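Local coordinates for VgrG protein (Vibrio cholerae, PDB 4DTH) that probably cross-links monomeric actin as the actin cross-linking domain of a VgrG toxin, binding ATP and magnesium ions, at residues A175-A180 and R193-A198; V179-F184 and V287-K292; A336-K341 and E345-F350. One frame throughout, in Å; residues are numbered along the deposited sequence.

Contact 1 of 3, residues A175-A180 and R193-A198. With ATP (adenosine-5'-triphosphate), chain B.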
loop_
_atom_site.group_PDB
_atom_site.type_symbol
_atom_site.label_atom_id
_atom_site.label_comp_id
_atom_site.label_asym_id
_atom_site.label_seq_id
_atom_site.Cartn_x
_atom_site.Cartn_y
_atom_site.Cartn_z
ATOM N N ALA A 175 -6.010 -0.233 4.231
ATOM C CA ALA A 175 -6.779 0.276 3.114
ATOM C C ALA A 175 -5.909 1.302 2.409
ATOM O O ALA A 175 -5.147 2.024 3.064
ATOM C CB ALA A 175 -8.065 0.927 3.598
ATOM N N THR A 176 -6.007 1.350 1.073
ATOM C CA THR A 176 -5.288 2.305 0.238
ATOM C C THR A 176 -6.310 3.110 -0.538
ATOM O O THR A 176 -7.164 2.528 -1.207
ATOM C CB THR A 176 -4.220 1.609 -0.621
ATOM O OG1 THR A 176 -3.251 1.019 0.256
ATOM C CG2 THR A 176 -3.514 2.566 -1.583
ATOM N N VAL A 177 -6.232 4.442 -0.435
ATOM C CA VAL A 177 -7.146 5.368 -1.101
ATOM C C VAL A 177 -6.376 6.123 -2.179
ATOM O O VAL A 177 -5.288 6.635 -1.912
ATOM C CB VAL A 177 -7.821 6.329 -0.073
ATOM C CG1 VAL A 177 -8.562 7.488 -0.755
ATOM C CG2 VAL A 177 -8.753 5.568 0.871
ATOM N N GLY A 178 -6.960 6.202 -3.372
ATOM C CA GLY A 178 -6.395 6.961 -4.478
ATOM C C GLY A 178 -7.272 8.149 -4.797
ATOM O O GLY A 178 -8.488 7.992 -4.908
ATOM N N VAL A 179 -6.681 9.353 -4.905
ATOM C CA VAL A 179 -7.408 10.596 -5.238
ATOM C C VAL A 179 -6.680 11.357 -6.341
ATOM O O VAL A 179 -5.473 11.163 -6.503
ATOM C CB VAL A 179 -7.632 11.520 -3.998
ATOM C CG1 VAL A 179 -8.547 10.869 -2.968
ATOM C CG2 VAL A 179 -6.306 11.964 -3.366
ATOM N N ALA A 180 -7.383 12.277 -7.050
ATOM C CA ALA A 180 -6.745 13.144 -8.045
ATOM C C ALA A 180 -5.715 13.995 -7.279
ATOM O O ALA A 180 -6.035 14.518 -6.203
ATOM C CB ALA A 180 -7.781 14.061 -8.693
ATOM N N ARG A 193 -10.720 15.228 2.768
ATOM C CA ARG A 193 -10.660 15.767 4.131
ATOM C C ARG A 193 -10.040 14.758 5.095
ATOM O O ARG A 193 -9.253 15.150 5.960
ATOM C CB ARG A 193 -12.044 16.230 4.600
ATOM C CG ARG A 193 -12.540 17.412 3.779
ATOM C CD ARG A 193 -13.744 18.093 4.386
ATOM N NE ARG A 193 -14.955 17.268 4.305
ATOM C CZ ARG A 193 -15.791 17.241 3.275
ATOM N NH1 ARG A 193 -15.560 17.988 2.205
ATOM N NH2 ARG A 193 -16.864 16.463 3.305
ATOM N N LEU A 194 -10.353 13.447 4.900
ATOM C CA LEU A 194 -9.772 12.377 5.706
ATOM C C LEU A 194 -8.239 12.341 5.478
ATOM O O LEU A 194 -7.473 12.261 6.440
ATOM C CB LEU A 194 -10.416 11.021 5.335
ATOM C CG LEU A 194 -9.907 9.795 6.086
ATOM C CD1 LEU A 194 -10.242 9.875 7.578
ATOM C CD2 LEU A 194 -10.477 8.515 5.483
ATOM N N LEU A 195 -7.803 12.434 4.204
ATOM C CA LEU A 195 -6.375 12.419 3.852
ATOM C C LEU A 195 -5.649 13.649 4.371
ATOM O O LEU A 195 -4.520 13.537 4.854
ATOM C CB LEU A 195 -6.181 12.298 2.335
ATOM C CG LEU A 195 -6.597 10.962 1.709
ATOM C CD1 LEU A 195 -6.599 11.073 0.226
ATOM C CD2 LEU A 195 -5.699 9.810 2.175
ATOM N N GLU A 196 -6.300 14.815 4.288
ATOM C CA GLU A 196 -5.734 16.078 4.766
ATOM C C GLU A 196 -5.592 16.121 6.289
ATOM O O GLU A 196 -4.823 16.936 6.813
ATOM C CB GLU A 196 -6.546 17.263 4.256
ATOM C CG GLU A 196 -6.362 17.528 2.772
ATOM C CD GLU A 196 -7.468 18.373 2.177
ATOM O OE1 GLU A 196 -8.151 19.087 2.945
ATOM O OE2 GLU A 196 -7.649 18.327 0.942
ATOM N N SER A 197 -6.302 15.223 6.995
ATOM C CA SER A 197 -6.204 15.116 8.452
ATOM C C SER A 197 -4.932 14.374 8.892
ATOM O O SER A 197 -4.660 14.320 10.096
ATOM C CB SER A 197 -7.459 14.479 9.044
ATOM O OG SER A 197 -7.457 13.071 8.870
ATOM N N ALA A 198 -4.137 13.825 7.933
ATOM C CA ALA A 198 -2.876 13.136 8.249
ATOM C C ALA A 198 -2.020 14.088 9.105
ATOM O O ALA A 198 -1.964 15.283 8.794
ATOM C CB ALA A 198 -2.133 12.762 6.976
HETATM P PG ATP B . 4.390 -1.950 -0.120
HETATM O O1G ATP B . 3.688 -1.107 0.897
HETATM O O2G ATP B . 5.289 -1.114 -0.987
HETATM O O3G ATP B . 5.215 -3.034 0.513
HETATM P PB ATP B . 3.182 -3.506 -2.222
HETATM O O1B ATP B . 4.199 -3.103 -3.215
HETATM O O2B ATP B . 3.457 -4.930 -1.803
HETATM O O3B ATP B . 3.251 -2.612 -1.031
HETATM P PA ATP B . 1.074 -2.398 -3.752
HETATM O O1A ATP B . 2.042 -1.320 -4.046
HETATM O O2A ATP B . 0.709 -3.067 -5.080
HETATM O O3A ATP B . 1.714 -3.403 -2.859
HETATM O "O5'" ATP B . -0.215 -1.754 -3.045
HETATM C "C5'" ATP B . -1.363 -2.610 -2.929
HETATM C "C4'" ATP B . -2.567 -1.883 -2.392
HETATM O "O4'" ATP B . -2.862 -0.722 -3.221
HETATM C "C3'" ATP B . -3.845 -2.723 -2.406
HETATM O "O3'" ATP B . -4.703 -2.430 -1.305
HETATM C "C2'" ATP B . -4.470 -2.319 -3.734
HETATM O "O2'" ATP B . -5.845 -2.646 -3.850
HETATM C "C1'" ATP B . -4.199 -0.829 -3.688
HETATM N N9 ATP B . -4.336 -0.100 -4.952
HETATM C C8 ATP B . -3.660 -0.332 -6.119
HETATM N N7 ATP B . -3.985 0.493 -7.086
HETATM C C5 ATP B . -4.943 1.320 -6.517
HETATM C C6 ATP B . -5.680 2.416 -7.010
HETATM N N6 ATP B . -5.565 2.895 -8.255
HETATM N N1 ATP B . -6.539 3.026 -6.162
HETATM C C2 ATP B . -6.650 2.571 -4.911
HETATM N N3 ATP B . -6.012 1.555 -4.334
HETATM C C4 ATP B . -5.166 0.959 -5.194
#
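Val177 on strand 175-180 and Leu195 on the helix of 193-198 are the residues whose backbones come nearest, with their CA atoms 8.7 Å apart, a spacing bridged by side chains alone. Leu195 carries the contact from the helix side. Its CD1 meets Val179 tip to tip, almost evenly placed against both methyls: CD1 of Leu195 lies 3.7 Å from CG2 of Val179 and equally close to CG1. With chi1 at -65°, Val179 sets CG1 beside its backbone N and CG2 between N and the carbonyl carbon, which turns the fork of the two methyls to the leucine. The looser touch is to Val177, whose CG1 is 4.2 Å from CD1 of Leu195. The strand alternates, so Thr176 and Gly178, each next to Val177, serve the other side. There Thr176 lies along the ribose, its CG2 3.7 Å from O4' of ATP, while its carbonyl O is 3.5 Å from adenine N3. Gly178, without a side chain, lets the base come near the main chain, with its N 4.0 Å from adenine C2. Leu194 O is gripped twice by Ser197, through the backbone N and through OG; the 2.6 Å bond from OG to Leu194 O reaches the carbonyl from 22° outside its plane. Glu196 is fixed from outside by Ser187 OG and Gly185 N. Leu195 also packs on Phe350 and Phe352 of the adjoining strand 343-352. The arrangement is a helix laid by its apolar side on a beta-sheet whose other face holds ATP; Gln174, just before the segment on the same strand, is a magnesium ligand.

Contact 2 of 3, residues V179-F184 and V287-K292; sequences VAAKGF and VEILSK
Ile289 supplies all of the touching from 287-292, and the evidence for apolar packing is that its partners are carbon-rich parts of Ala181 and Lys182. Its CD1 rests on the backbone of the 3-10 turn, 3.7 Å from Lys182 CA and 4.1 Å from Ala181 C. The other branch, CG2, faces the methyl of the alanine, at 4.3 Å from Ala181 CB. A chi1 of 80° places CG1 of Ile289 between its N and carbonyl carbon, which carries CD1 to Lys182 while CG2 stays by Ala181. Of the lysine side chain the root takes part, CB lying 4.0 Å from Ile289 CD1; the extended remainder leads away.

The polar interactions lie within each segment or beyond the pair. Gly183 N donates to Ala180 O at 3.0 Å, and Phe184 N to Ala181 O at 3.3 Å, so the turn offered to Ile289 is internally braced. Lys182 NZ forms a salt bridge with Glu345. Ser291 is an N-cap: its OG bonds to the backbone N of Asp294, and also to Asp219.

Among its neighbours, Ile289 is packed against Leu223 and Val227 of helix 221-245 and Leu346 of strand 343-352. The contact thus joins the 3-10 turn that follows strand 173-180 to the loop leading into helix 292-307.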
loop_
_atom_site.group_PDB
_atom_site.type_symbol
_atom_site.label_atom_id
_atom_site.label_comp_id
_atom_site.label_asym_id
_atom_site.label_seq_id
_atom_site.Cartn_x
_atom_site.Cartn_y
_atom_site.Cartn_z
ATOM N N VAL A 179 -6.681 9.353 -4.905
ATOM C CA VAL A 179 -7.408 10.596 -5.238
ATOM C C VAL A 179 -6.680 11.357 -6.341
ATOM O O VAL A 179 -5.473 11.163 -6.503
ATOM C CB VAL A 179 -7.632 11.520 -3.998
ATOM C CG1 VAL A 179 -8.547 10.869 -2.968
ATOM C CG2 VAL A 179 -6.306 11.964 -3.366
ATOM N N ALA A 180 -7.383 12.277 -7.050
ATOM C CA ALA A 180 -6.745 13.144 -8.045
ATOM C C ALA A 180 -5.715 13.995 -7.279
ATOM O O ALA A 180 -6.035 14.518 -6.203
ATOM C CB ALA A 180 -7.781 14.061 -8.693
ATOM N N ALA A 181 -4.469 14.063 -7.792
ATOM C CA ALA A 181 -3.386 14.820 -7.155
ATOM C C ALA A 181 -3.756 16.301 -7.004
ATOM O O ALA A 181 -3.469 16.891 -5.961
ATOM C CB ALA A 181 -2.093 14.672 -7.940
ATOM N N LYS A 182 -4.492 16.856 -7.990
ATOM C CA LYS A 182 -4.949 18.246 -7.966
ATOM C C LYS A 182 -5.969 18.533 -6.846
ATOM O O LYS A 182 -6.243 19.697 -6.544
ATOM C CB LYS A 182 -5.473 18.680 -9.345
ATOM C CG LYS A 182 -6.787 18.027 -9.752
ATOM C CD LYS A 182 -7.317 18.614 -11.045
ATOM C CE LYS A 182 -8.693 18.081 -11.323
ATOM N NZ LYS A 182 -9.152 18.384 -12.700
ATOM N N GLY A 183 -6.514 17.481 -6.245
ATOM C CA GLY A 183 -7.499 17.626 -5.179
ATOM C C GLY A 183 -6.921 17.751 -3.786
ATOM O O GLY A 183 -7.601 18.249 -2.884
ATOM N N PHE A 184 -5.681 17.268 -3.579
ATOM C CA PHE A 184 -5.057 17.290 -2.252
ATOM C C PHE A 184 -4.794 18.717 -1.767
ATOM O O PHE A 184 -3.934 19.409 -2.306
ATOM C CB PHE A 184 -3.782 16.438 -2.205
ATOM C CG PHE A 184 -3.501 15.884 -0.828
ATOM C CD1 PHE A 184 -3.100 16.718 0.209
ATOM C CD2 PHE A 184 -3.611 14.519 -0.574
ATOM C CE1 PHE A 184 -2.850 16.205 1.485
ATOM C CE2 PHE A 184 -3.365 14.010 0.700
ATOM C CZ PHE A 184 -2.978 14.851 1.720
ATOM N N VAL A 287 4.749 17.171 -9.652
ATOM C CA VAL A 287 5.295 18.321 -10.391
ATOM C C VAL A 287 4.687 18.418 -11.804
ATOM O O VAL A 287 4.479 19.523 -12.310
ATOM C CB VAL A 287 6.857 18.284 -10.351
ATOM C CG1 VAL A 287 7.508 18.775 -11.640
ATOM C CG2 VAL A 287 7.377 19.063 -9.158
ATOM N N GLU A 288 4.331 17.251 -12.388
ATOM C CA GLU A 288 3.718 17.117 -13.714
ATOM C C GLU A 288 2.336 17.772 -13.833
ATOM O O GLU A 288 1.916 18.078 -14.950
ATOM C CB GLU A 288 3.653 15.636 -14.140
ATOM C CG GLU A 288 5.011 14.955 -14.251
ATOM C CD GLU A 288 5.045 13.437 -14.353
ATOM O OE1 GLU A 288 3.970 12.808 -14.482
ATOM O OE2 GLU A 288 6.163 12.875 -14.300
ATOM N N ILE A 289 1.627 18.005 -12.705
ATOM C CA ILE A 289 0.303 18.628 -12.754
ATOM C C ILE A 289 0.385 20.147 -12.941
ATOM O O ILE A 289 -0.637 20.784 -13.184
ATOM C CB ILE A 289 -0.658 18.199 -11.608
ATOM C CG1 ILE A 289 -0.382 18.952 -10.280
ATOM C CG2 ILE A 289 -0.705 16.657 -11.434
ATOM C CD1 ILE A 289 -1.472 18.811 -9.231
ATOM N N LEU A 290 1.594 20.719 -12.797
ATOM C CA LEU A 290 1.858 22.157 -12.930
ATOM C C LEU A 290 2.581 22.470 -14.240
ATOM O O LEU A 290 3.165 21.576 -14.850
ATOM C CB LEU A 290 2.757 22.634 -11.761
ATOM C CG LEU A 290 2.281 22.371 -10.328
ATOM C CD1 LEU A 290 3.407 22.598 -9.335
ATOM C CD2 LEU A 290 1.094 23.234 -9.970
ATOM N N SER A 291 2.615 23.772 -14.626
ATOM C CA SER A 291 3.377 24.235 -15.787
ATOM C C SER A 291 4.852 24.197 -15.381
ATOM O O SER A 291 5.131 24.211 -14.179
ATOM C CB SER A 291 2.971 25.661 -16.143
ATOM O OG SER A 291 3.244 26.563 -15.078
ATOM N N LYS A 292 5.788 24.135 -16.357
ATOM C CA LYS A 292 7.242 24.118 -16.115
ATOM C C LYS A 292 7.622 25.291 -15.173
ATOM O O LYS A 292 8.343 25.085 -14.194
ATOM C CB LYS A 292 8.004 24.213 -17.461
ATOM C CG LYS A 292 9.530 24.080 -17.389
ATOM C CD LYS A 292 10.205 24.722 -18.610
ATOM C CE LYS A 292 11.714 24.727 -18.519
ATOM N NZ LYS A 292 12.317 25.830 -19.318
#

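Contact 3 of 3, residues A336-K341 and E345-F350; sequences ATVGDK and ELAILF. With ATP (adenosine-5'-triphosphate), chain B.
Val338 and Glu345 form an antiparallel hydrogen-bonded pair in which both backbone groups of each are satisfied by the other. Val338 N donates to Glu345 O at 2.8 Å, lying in the carbonyl plane, and Glu345 N returns a 2.9 Å bond to Val338 O with a C=O...N angle of 160°. The next link is skewed: Ala347 N reaches Ala336 O at 3.1 Å, but from 41° above the carbonyl plane. A water bridges the two strands here, accepting from Ala336 N at 3.0 Å and probably donating to Ala347 O at 2.9 Å. A second water accepts from Asp340 N (2.9 Å) and donates to Glu345 OE1, while OE2 pairs with Lys182. His19 serves Thr337 OG1 and Gly339 O. Apolar contact continues toward the nucleotide, where Ala336 CB meets Leu349 CD1 at 3.6 Å and Leu349 CD2 lies over a face of adenine, 3.4 Å from C5 of ATP. This hairpin has strand 19-20 running parallel beside 337-338, whereas strands 173-180 and 277-279 both pair antiparallel with 343-352.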
loop_
_atom_site.group_PDB
_atom_site.type_symbol
_atom_site.label_atom_id
_atom_site.label_comp_id
_atom_site.label_asym_id
_atom_site.label_seq_id
_atom_site.Cartn_x
_atom_site.Cartn_y
_atom_site.Cartn_z
ATOM N N ALA A 336 -1.166 5.263 -11.551
ATOM C CA ALA A 336 -2.604 5.381 -11.287
ATOM C C ALA A 336 -3.115 6.724 -11.801
ATOM O O ALA A 336 -2.428 7.744 -11.668
ATOM C CB ALA A 336 -2.885 5.249 -9.802
ATOM N N THR A 337 -4.301 6.724 -12.418
ATOM C CA THR A 337 -4.894 7.942 -12.980
ATOM C C THR A 337 -6.366 8.096 -12.599
ATOM O O THR A 337 -7.026 7.120 -12.224
ATOM C CB THR A 337 -4.683 8.021 -14.501
ATOM O OG1 THR A 337 -5.372 6.940 -15.118
ATOM C CG2 THR A 337 -3.205 8.028 -14.921
ATOM N N VAL A 338 -6.885 9.333 -12.704
ATOM C CA VAL A 338 -8.262 9.691 -12.359
ATOM C C VAL A 338 -8.864 10.619 -13.434
ATOM O O VAL A 338 -8.122 11.179 -14.248
ATOM C CB VAL A 338 -8.292 10.298 -10.919
ATOM C CG1 VAL A 338 -9.456 11.251 -10.687
ATOM C CG2 VAL A 338 -8.316 9.205 -9.876
ATOM N N GLY A 339 -10.195 10.728 -13.439
ATOM C CA GLY A 339 -10.931 11.626 -14.321
ATOM C C GLY A 339 -11.347 11.010 -15.631
ATOM O O GLY A 339 -11.830 9.871 -15.672
ATOM N N ASP A 340 -11.171 11.781 -16.716
ATOM C CA ASP A 340 -11.519 11.348 -18.063
ATOM C C ASP A 340 -10.478 10.345 -18.528
ATOM O O ASP A 340 -9.296 10.672 -18.586
ATOM C CB ASP A 340 -11.572 12.560 -19.008
ATOM C CG ASP A 340 -12.036 12.300 -20.435
ATOM O OD1 ASP A 340 -12.042 11.103 -20.849
ATOM O OD2 ASP A 340 -12.374 13.271 -21.144
ATOM N N LYS A 341 -10.937 9.143 -18.937
ATOM C CA LYS A 341 -10.103 8.022 -19.405
ATOM C C LYS A 341 -9.243 8.446 -20.606
ATOM O O LYS A 341 -8.141 7.858 -20.841
ATOM C CB LYS A 341 -11.026 6.891 -19.866
ATOM C CG LYS A 341 -11.177 5.818 -18.839
ATOM C CD LYS A 341 -12.614 5.386 -18.649
ATOM C CE LYS A 341 -12.957 5.156 -17.192
ATOM N NZ LYS A 341 -12.827 3.727 -16.802
ATOM N N GLU A 345 -5.724 12.149 -15.508
ATOM C CA GLU A 345 -5.003 13.010 -14.579
ATOM C C GLU A 345 -4.341 12.178 -13.518
ATOM O O GLU A 345 -4.827 11.095 -13.189
ATOM C CB GLU A 345 -5.944 14.028 -13.949
ATOM C CG GLU A 345 -6.429 15.046 -14.967
ATOM C CD GLU A 345 -7.524 15.931 -14.430
ATOM O OE1 GLU A 345 -8.677 15.454 -14.309
ATOM O OE2 GLU A 345 -7.217 17.095 -14.092
ATOM N N LEU A 346 -3.234 12.677 -12.976
ATOM C CA LEU A 346 -2.482 11.949 -11.959
ATOM C C LEU A 346 -3.295 11.666 -10.707
ATOM O O LEU A 346 -3.963 12.556 -10.173
ATOM C CB LEU A 346 -1.191 12.715 -11.592
ATOM C CG LEU A 346 -0.365 12.173 -10.414
ATOM C CD1 LEU A 346 0.353 10.868 -10.770
ATOM C CD2 LEU A 346 0.656 13.194 -9.960
ATOM N N ALA A 347 -3.239 10.405 -10.255
ATOM C CA ALA A 347 -3.833 9.985 -9.004
ATOM C C ALA A 347 -2.670 9.732 -8.055
ATOM O O ALA A 347 -1.620 9.227 -8.470
ATOM C CB ALA A 347 -4.641 8.700 -9.185
ATOM N N ILE A 348 -2.846 10.115 -6.794
ATOM C CA ILE A 348 -1.859 9.881 -5.737
ATOM C C ILE A 348 -2.506 9.021 -4.679
ATOM O O ILE A 348 -3.677 9.222 -4.343
ATOM C CB ILE A 348 -1.171 11.171 -5.198
ATOM C CG1 ILE A 348 -2.213 12.215 -4.709
ATOM C CG2 ILE A 348 -0.206 11.731 -6.271
ATOM C CD1 ILE A 348 -1.606 13.524 -4.048
ATOM N N LEU A 349 -1.767 8.012 -4.204
ATOM C CA LEU A 349 -2.293 7.000 -3.294
ATOM C C LEU A 349 -1.766 7.051 -1.889
ATOM O O LEU A 349 -0.630 7.447 -1.669
ATOM C CB LEU A 349 -2.060 5.612 -3.901
ATOM C CG LEU A 349 -3.139 5.154 -4.895
ATOM C CD1 LEU A 349 -3.085 5.937 -6.224
ATOM C CD2 LEU A 349 -2.991 3.721 -5.166
ATOM N N PHE A 350 -2.603 6.618 -0.923
ATOM C CA PHE A 350 -2.238 6.666 0.489
ATOM C C PHE A 350 -2.679 5.433 1.212
ATOM O O PHE A 350 -3.833 5.020 1.087
ATOM C CB PHE A 350 -2.847 7.915 1.157
ATOM C CG PHE A 350 -2.433 9.195 0.479
ATOM C CD1 PHE A 350 -1.258 9.846 0.846
ATOM C CD2 PHE A 350 -3.179 9.717 -0.573
ATOM C CE1 PHE A 350 -0.838 10.994 0.174
ATOM C CE2 PHE A 350 -2.763 10.871 -1.243
ATOM C CZ PHE A 350 -1.590 11.495 -0.872
HETATM P PG ATP B . 4.390 -1.950 -0.120
HETATM O O1G ATP B . 3.688 -1.107 0.897
HETATM O O2G ATP B . 5.289 -1.114 -0.987
HETATM O O3G ATP B . 5.215 -3.034 0.513
HETATM P PB ATP B . 3.182 -3.506 -2.222
HETATM O O1B ATP B . 4.199 -3.103 -3.215
HETATM O O2B ATP B . 3.457 -4.930 -1.803
HETATM O O3B ATP B . 3.251 -2.612 -1.031
HETATM P PA ATP B . 1.074 -2.398 -3.752
HETATM O O1A ATP B . 2.042 -1.320 -4.046
HETATM O O2A ATP B . 0.709 -3.067 -5.080
HETATM O O3A ATP B . 1.714 -3.403 -2.859
HETATM O "O5'" ATP B . -0.215 -1.754 -3.045
HETATM C "C5'" ATP B . -1.363 -2.610 -2.929
HETATM C "C4'" ATP B . -2.567 -1.883 -2.392
HETATM O "O4'" ATP B . -2.862 -0.722 -3.221
HETATM C "C3'" ATP B . -3.845 -2.723 -2.406
HETATM O "O3'" ATP B . -4.703 -2.430 -1.305
HETATM C "C2'" ATP B . -4.470 -2.319 -3.734
HETATM O "O2'" ATP B . -5.845 -2.646 -3.850
HETATM C "C1'" ATP B . -4.199 -0.829 -3.688
HETATM N N9 ATP B . -4.336 -0.100 -4.952
HETATM C C8 ATP B . -3.660 -0.332 -6.119
HETATM N N7 ATP B . -3.985 0.493 -7.086
HETATM C C5 ATP B . -4.943 1.320 -6.517
HETATM C C6 ATP B . -5.680 2.416 -7.010
HETATM N N6 ATP B . -5.565 2.895 -8.255
HETATM N N1 ATP B . -6.539 3.026 -6.162
HETATM C C2 ATP B . -6.650 2.571 -4.911
HETATM N N3 ATP B . -6.012 1.555 -4.334
HETATM C C4 ATP B . -5.166 0.959 -5.194
HETATM O O HOH W 1 -0.042 7.023 -9.416
HETATM O O HOH W 2 -9.510 14.099 -16.754
#

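Contacts 1 and 2 share Val179 and Ala180, and strand 173-180 that carries them pairs with strand 343-352 of contact 3; Val179 O to Ile348 N, 2.8 Å, is a probable hydrogen bond of that pairing. Contacts 2 and 3 are the nearer neighbours, centres about 10 Å apart, tied by the 2.7 Å salt bridge from Lys182 NZ to Glu345 OE2. Phe184 links all three, its CE2 lying 3.7 Å from Leu195 CB and 3.5 Å from Phe350 CZ. Contacts 1 and 3 both touch ATP, through Thr176 and Gly178 and through Ala336 and Leu349; contact 2 lies farther off, the Ala181 side chain being about 12 Å from the nucleotide.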